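Local coordinates for protein porin (Rhodobacter blasticus, PDB 3PRN) that forms trimeric outer-membrane channels that let small hydrophilic solutes, up to about 0.6 kDa, diffuse passively, at residues L4-E16 / N277-F289. The protein carries 1 engineered substitution. Residues are numbered along the deposited sequence; the frame is centred on the assembly and turned at random. Where two conformers were deposited one is given.
Sequences LNGYGRFGLQYVE and NETVADVGVRFDF. With C8E ((hydroxyethyloxy)tri(ethyloxy)octane), chain D; C8E ((hydroxyethyloxy)tri(ethyloxy)octane), chain E.
Phe10 and Phe287 meet on the apolar outer face of the sheet, with Phe10 CE2 4.0 Å from Phe287 CE1. Over one face of the Phe10 ring lies CG2 of Val285. Gly8 has no side chain, and the Phe287 ring folds back over it. Gly8 CA sits over that ring's face in a CH-pi contact. At the next hydrogen-bonded position the Phe289 ring lays one face over the backbone of Gly6 and Tyr7. In the other direction from Phe10, the same face carries Leu12 beside Val283 and Tyr14 beside Ala281. Detergent chains touch Val283 and Ala281. Phe287 also meets Phe47 of a second subunit.

Backbone hydrogen bonds join the antiparallel strands from Gly6 to Glu16. Gly11 and Gly284 face each other, CA to CA 3.7 Å.

The face that carries Tyr7, Arg286 and Asp288 is largely polar here. The guanidinium of Arg286 lies flat on Tyr7, planes 25° apart, with CZ 3.8 Å from the ring centroid. Arg286 CG is anti to the backbone N (chi1 175°), and the extended chain reaches the ring. NE and NH2 grip Asp288 side-on, NH2 to OD2 at 2.8 Å. With an alanine in place of this arginine, Asp288 would probably lose its salt-bridge mate and the Tyr7 ring the cation on its face. At the far end of the pair Thr279 OG1 donates to Glu16 OE1, 3.0 Å away.

This pairing of first and last strands closes the 16-stranded porin beta-barrel.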
loop_
_atom_site.group_PDB
_atom_site.type_symbol
_atom_site.label_atom_id
_atom_site.label_comp_id
_atom_site.label_asym_id
_atom_site.label_seq_id
_atom_site.Cartn_x
_atom_site.Cartn_y
_atom_site.Cartn_z
ATOM N N LEU A 4 8.636 10.386 -0.983
ATOM C CA LEU A 4 8.771 8.995 -1.319
ATOM C C LEU A 4 10.204 8.794 -1.792
ATOM O O LEU A 4 10.689 9.613 -2.588
ATOM C CB LEU A 4 7.820 8.468 -2.353
ATOM C CG LEU A 4 6.312 8.646 -2.363
ATOM C CD1 LEU A 4 5.707 7.371 -3.057
ATOM C CD2 LEU A 4 5.664 8.694 -1.037
ATOM N N ASN A 5 10.841 7.712 -1.392
ATOM C CA ASN A 5 12.147 7.371 -1.927
ATOM C C ASN A 5 12.265 5.840 -1.935
ATOM O O ASN A 5 11.466 5.208 -1.235
ATOM C CB ASN A 5 13.309 8.044 -1.174
ATOM C CG ASN A 5 13.429 7.534 0.264
ATOM O OD1 ASN A 5 13.963 6.449 0.489
ATOM N ND2 ASN A 5 12.951 8.252 1.263
ATOM N N GLY A 6 13.293 5.304 -2.545
ATOM C CA GLY A 6 13.457 3.860 -2.500
ATOM C C GLY A 6 14.521 3.405 -3.452
ATOM O O GLY A 6 15.291 4.212 -3.978
ATOM N N TYR A 7 14.483 2.104 -3.759
ATOM C CA TYR A 7 15.448 1.505 -4.668
ATOM C C TYR A 7 14.875 0.220 -5.257
ATOM O O TYR A 7 13.930 -0.373 -4.732
ATOM C CB TYR A 7 16.773 1.201 -3.984
ATOM C CG TYR A 7 16.870 0.104 -2.959
ATOM C CD1 TYR A 7 16.828 -1.233 -3.324
ATOM C CD2 TYR A 7 17.008 0.438 -1.611
ATOM C CE1 TYR A 7 16.921 -2.237 -2.351
ATOM C CE2 TYR A 7 17.114 -0.535 -0.621
ATOM C CZ TYR A 7 17.071 -1.864 -1.007
ATOM O OH TYR A 7 17.186 -2.853 -0.049
ATOM N N GLY A 8 15.396 -0.123 -6.445
ATOM C CA GLY A 8 15.070 -1.400 -7.036
ATOM C C GLY A 8 16.459 -2.107 -7.217
ATOM O O GLY A 8 17.486 -1.418 -7.326
ATOM N N ARG A 9 16.422 -3.429 -7.165
ATOM C CA ARG A 9 17.646 -4.192 -7.461
ATOM C C ARG A 9 17.218 -5.497 -8.111
ATOM O O ARG A 9 16.177 -6.072 -7.733
ATOM C CB ARG A 9 18.547 -4.394 -6.260
ATOM C CG ARG A 9 18.074 -5.483 -5.287
ATOM C CD ARG A 9 18.938 -5.472 -4.018
ATOM N NE ARG A 9 18.545 -6.571 -3.172
ATOM C CZ ARG A 9 18.864 -6.666 -1.864
ATOM N NH1 ARG A 9 19.563 -5.748 -1.257
ATOM N NH2 ARG A 9 18.415 -7.761 -1.255
ATOM N N PHE A 10 18.072 -5.999 -9.012
ATOM C CA PHE A 10 17.777 -7.338 -9.575
ATOM C C PHE A 10 19.089 -7.956 -10.063
ATOM O O PHE A 10 20.018 -7.190 -10.384
ATOM C CB PHE A 10 16.712 -7.226 -10.682
ATOM C CG PHE A 10 17.099 -6.412 -11.886
ATOM C CD1 PHE A 10 17.891 -6.957 -12.873
ATOM C CD2 PHE A 10 16.679 -5.099 -12.053
ATOM C CE1 PHE A 10 18.286 -6.226 -13.989
ATOM C CE2 PHE A 10 17.038 -4.392 -13.189
ATOM C CZ PHE A 10 17.835 -4.932 -14.145
ATOM N N GLY A 11 19.184 -9.270 -10.170
ATOM C CA GLY A 11 20.434 -9.874 -10.628
ATOM C C GLY A 11 20.278 -11.403 -10.431
ATOM O O GLY A 11 19.159 -11.915 -10.285
ATOM N N LEU A 12 21.414 -12.067 -10.420
ATOM C CA LEU A 12 21.477 -13.510 -10.314
ATOM C C LEU A 12 22.058 -13.862 -8.933
ATOM O O LEU A 12 23.001 -13.212 -8.478
ATOM C CB LEU A 12 22.422 -14.081 -11.398
ATOM C CG LEU A 12 21.927 -13.866 -12.833
ATOM C CD1 LEU A 12 23.067 -14.164 -13.815
ATOM C CD2 LEU A 12 20.722 -14.741 -13.127
ATOM N N GLN A 13 21.437 -14.851 -8.326
ATOM C CA GLN A 13 21.842 -15.326 -7.009
ATOM C C GLN A 13 22.034 -16.857 -7.106
ATOM O O GLN A 13 21.100 -17.572 -7.424
ATOM C CB GLN A 13 20.758 -15.024 -5.988
ATOM C CG GLN A 13 21.153 -15.403 -4.556
ATOM C CD GLN A 13 19.903 -15.672 -3.730
ATOM O OE1 GLN A 13 19.361 -16.765 -3.777
ATOM N NE2 GLN A 13 19.338 -14.665 -3.032
ATOM N N TYR A 14 23.273 -17.253 -6.815
ATOM C CA TYR A 14 23.660 -18.669 -6.912
ATOM C C TYR A 14 24.020 -19.206 -5.532
ATOM O O TYR A 14 24.778 -18.601 -4.772
ATOM C CB TYR A 14 24.832 -18.813 -7.881
ATOM C CG TYR A 14 25.524 -20.169 -7.849
ATOM C CD1 TYR A 14 25.048 -21.235 -8.589
ATOM C CD2 TYR A 14 26.642 -20.360 -7.043
ATOM C CE1 TYR A 14 25.689 -22.469 -8.567
ATOM C CE2 TYR A 14 27.302 -21.581 -7.003
ATOM C CZ TYR A 14 26.827 -22.625 -7.787
ATOM O OH TYR A 14 27.470 -23.849 -7.725
ATOM N N VAL A 15 23.437 -20.365 -5.244
ATOM C CA VAL A 15 23.658 -21.078 -4.000
ATOM C C VAL A 15 24.000 -22.541 -4.387
ATOM O O VAL A 15 23.126 -23.197 -4.962
ATOM C CB VAL A 15 22.438 -21.134 -3.084
ATOM C CG1 VAL A 15 22.814 -22.059 -1.913
ATOM C CG2 VAL A 15 22.088 -19.735 -2.598
ATOM N N GLU A 16 25.262 -22.887 -4.209
ATOM C CA GLU A 16 25.702 -24.232 -4.615
ATOM C C GLU A 16 24.833 -25.307 -3.953
ATOM O O GLU A 16 24.583 -25.220 -2.748
ATOM C CB GLU A 16 27.155 -24.446 -4.256
ATOM C CG GLU A 16 27.653 -25.795 -4.814
ATOM C CD GLU A 16 29.164 -25.921 -4.615
ATOM O OE1 GLU A 16 29.658 -25.477 -3.530
ATOM O OE2 GLU A 16 29.818 -26.462 -5.531
ATOM N N ASN A 277 31.071 -24.585 4.729
ATOM C CA ASN A 277 31.443 -24.786 3.354
ATOM C C ASN A 277 30.405 -24.430 2.294
ATOM O O ASN A 277 30.629 -24.840 1.130
ATOM C CB ASN A 277 31.753 -26.314 3.167
ATOM C CG ASN A 277 32.993 -26.429 2.287
ATOM O OD1 ASN A 277 33.816 -25.502 2.279
ATOM N ND2 ASN A 277 33.175 -27.483 1.530
ATOM N N GLU A 278 29.326 -23.725 2.576
ATOM C CA GLU A 278 28.383 -23.327 1.533
ATOM C C GLU A 278 29.088 -22.365 0.560
ATOM O O GLU A 278 29.875 -21.502 0.974
ATOM C CB GLU A 278 27.293 -22.397 2.122
ATOM C CG GLU A 278 26.645 -22.929 3.388
ATOM C CD GLU A 278 27.280 -22.337 4.631
ATOM O OE1 GLU A 278 28.552 -22.441 4.795
ATOM O OE2 GLU A 278 26.553 -21.734 5.502
ATOM N N THR A 279 28.804 -22.495 -0.714
ATOM C CA THR A 279 29.347 -21.566 -1.722
ATOM C C THR A 279 28.168 -20.748 -2.301
ATOM O O THR A 279 27.145 -21.286 -2.687
ATOM C CB THR A 279 30.050 -22.318 -2.844
ATOM O OG1 THR A 279 31.054 -23.158 -2.298
ATOM C CG2 THR A 279 30.724 -21.372 -3.841
ATOM N N VAL A 280 28.341 -19.425 -2.257
ATOM C CA VAL A 280 27.289 -18.546 -2.761
ATOM C C VAL A 280 27.920 -17.501 -3.691
ATOM O O VAL A 280 29.097 -17.128 -3.495
ATOM C CB VAL A 280 26.468 -17.853 -1.668
ATOM C CG1 VAL A 280 25.816 -18.907 -0.756
ATOM C CG2 VAL A 280 27.272 -16.909 -0.798
ATOM N N ALA A 281 27.195 -17.064 -4.699
ATOM C CA ALA A 281 27.697 -16.011 -5.566
ATOM C C ALA A 281 26.510 -15.120 -6.011
ATOM O O ALA A 281 25.380 -15.620 -6.113
ATOM C CB ALA A 281 28.389 -16.558 -6.814
ATOM N N ASP A 282 26.837 -13.894 -6.425
ATOM C CA ASP A 282 25.757 -13.046 -6.944
ATOM C C ASP A 282 26.331 -12.003 -7.895
ATOM O O ASP A 282 27.539 -11.697 -7.835
ATOM C CB ASP A 282 25.062 -12.371 -5.731
ATOM C CG ASP A 282 25.967 -11.345 -5.076
ATOM O OD1 ASP A 282 26.167 -10.255 -5.673
ATOM O OD2 ASP A 282 26.529 -11.543 -3.985
ATOM N N VAL A 283 25.536 -11.474 -8.786
ATOM C CA VAL A 283 25.889 -10.352 -9.642
ATOM C C VAL A 283 24.561 -9.642 -9.969
ATOM O O VAL A 283 23.604 -10.290 -10.393
ATOM C CB VAL A 283 26.668 -10.746 -10.912
ATOM C CG1 VAL A 283 25.894 -11.611 -11.872
ATOM C CG2 VAL A 283 27.148 -9.473 -11.641
ATOM N N GLY A 284 24.530 -8.342 -9.780
ATOM C CA GLY A 284 23.310 -7.582 -10.046
ATOM C C GLY A 284 23.532 -6.067 -9.998
ATOM O O GLY A 284 24.660 -5.588 -9.822
ATOM N N VAL A 285 22.412 -5.370 -10.170
ATOM C CA VAL A 285 22.358 -3.898 -10.143
ATOM C C VAL A 285 21.361 -3.396 -9.124
ATOM O O VAL A 285 20.309 -3.998 -8.910
ATOM C CB VAL A 285 21.800 -3.295 -11.439
ATOM C CG1 VAL A 285 22.622 -2.116 -11.961
ATOM C CG2 VAL A 285 21.697 -4.288 -12.586
ATOM N N ARG A 286 21.723 -2.299 -8.531
ATOM C CA ARG A 286 20.832 -1.579 -7.636
ATOM C C ARG A 286 20.738 -0.142 -8.210
ATOM O O ARG A 286 21.764 0.476 -8.565
ATOM C CB ARG A 286 21.373 -1.547 -6.217
ATOM C CG ARG A 286 20.507 -0.686 -5.300
ATOM C CD ARG A 286 21.165 -0.410 -3.957
ATOM N NE ARG A 286 20.618 0.768 -3.279
ATOM C CZ ARG A 286 20.374 0.815 -1.967
ATOM N NH1 ARG A 286 20.618 -0.245 -1.186
ATOM N NH2 ARG A 286 19.884 1.888 -1.337
ATOM N N PHE A 287 19.556 0.426 -8.230
ATOM C CA PHE A 287 19.346 1.785 -8.656
ATOM C C PHE A 287 18.437 2.484 -7.622
ATOM O O PHE A 287 17.433 1.943 -7.194
ATOM C CB PHE A 287 18.803 1.873 -10.065
ATOM C CG PHE A 287 17.580 1.023 -10.344
ATOM C CD1 PHE A 287 17.688 -0.326 -10.605
ATOM C CD2 PHE A 287 16.325 1.616 -10.302
ATOM C CE1 PHE A 287 16.553 -1.096 -10.936
ATOM C CE2 PHE A 287 15.193 0.857 -10.598
ATOM C CZ PHE A 287 15.313 -0.483 -10.914
ATOM N N ASP A 288 18.833 3.683 -7.205
ATOM C CA ASP A 288 18.170 4.441 -6.183
ATOM C C ASP A 288 17.288 5.505 -6.846
ATOM O O ASP A 288 17.704 6.035 -7.886
ATOM C CB ASP A 288 19.209 5.134 -5.274
ATOM C CG ASP A 288 19.769 4.084 -4.323
ATOM O OD1 ASP A 288 20.698 3.289 -4.726
ATOM O OD2 ASP A 288 19.279 3.962 -3.140
ATOM N N PHE A 289 16.078 5.697 -6.346
ATOM C CA PHE A 289 15.179 6.667 -6.940
ATOM C C PHE A 289 14.414 7.439 -5.881
ATOM O O PHE A 289 13.657 8.354 -6.358
ATOM C CB PHE A 289 14.230 6.041 -7.965
ATOM C CG PHE A 289 13.549 4.776 -7.509
ATOM C CD1 PHE A 289 12.661 4.793 -6.463
ATOM C CD2 PHE A 289 13.894 3.584 -8.130
ATOM C CE1 PHE A 289 12.066 3.578 -6.026
ATOM C CE2 PHE A 289 13.304 2.390 -7.725
ATOM C CZ PHE A 289 12.412 2.394 -6.634
ATOM O OXT PHE A 289 14.528 7.158 -4.667
HETATM C C1 C8E D . 25.502 -18.308 -13.458
HETATM C C2 C8E D . 25.703 -18.395 -11.992
HETATM C C3 C8E D . 26.774 -17.540 -11.528
HETATM C C4 C8E D . 26.156 -16.212 -11.271
HETATM C C5 C8E D . 27.106 -15.614 -10.300
HETATM C C6 C8E D . 27.720 -14.459 -10.905
HETATM C C7 C8E D . 28.981 -14.388 -10.178
HETATM C C8 C8E D . 29.787 -13.304 -10.808
HETATM O O9 C8E D . 30.644 -12.488 -10.003
HETATM C C10 C8E D . 31.867 -13.081 -9.575
HETATM C C11 C8E D . 32.354 -12.281 -8.401
HETATM O O12 C8E D . 32.995 -11.045 -8.849
HETATM C C13 C8E D . 34.226 -10.758 -8.147
HETATM C C14 C8E D . 35.644 -10.587 -8.779
HETATM O O15 C8E D . 36.881 -10.482 -7.988
HETATM C C16 C8E D . 37.468 -9.161 -8.132
HETATM C C17 C8E D . 38.404 -9.000 -9.334
HETATM O O18 C8E D . 39.441 -8.023 -9.535
HETATM C C19 C8E D . 39.122 -6.613 -9.428
HETATM C C20 C8E D . 38.716 -5.670 -10.640
HETATM O O21 C8E D . 37.421 -6.008 -11.198
HETATM C C1 C8E E . 16.537 -16.973 -22.010
HETATM C C2 C8E E . 16.025 -18.090 -21.174
HETATM C C3 C8E E . 15.927 -17.644 -19.776
HETATM C C4 C8E E . 17.172 -18.135 -19.143
HETATM C C5 C8E E . 17.367 -17.090 -18.084
HETATM C C6 C8E E . 18.752 -16.694 -18.008
HETATM C C7 C8E E . 18.706 -15.295 -18.313
HETATM C C8 C8E E . 19.730 -14.504 -17.606
HETATM O O9 C8E E . 19.436 -13.124 -17.356
HETATM C C10 C8E E . 19.149 -12.282 -18.464
HETATM C C11 C8E E . 18.559 -10.983 -18.057
HETATM O O12 C8E E . 18.091 -10.751 -16.731
HETATM C C13 C8E E . 18.834 -10.780 -15.510
HETATM C C14 C8E E . 20.140 -10.345 -14.848
HETATM O O15 C8E E . 20.749 -9.027 -14.697
HETATM C C16 C8E E . 22.145 -9.170 -15.080
HETATM C C17 C8E E . 23.130 -8.871 -13.978
HETATM O O18 C8E E . 24.010 -7.753 -13.721
HETATM C C19 C8E E . 24.220 -6.750 -14.746
HETATM C C20 C8E E . 25.463 -6.657 -15.701
HETATM O O21 C8E E . 26.728 -7.201 -15.270
HETATM O O HOH W 1 12.623 10.039 -4.717
HETATM O O HOH W 2 17.485 4.616 -1.334
HETATM O O HOH W 3 20.951 -3.339 -2.079
#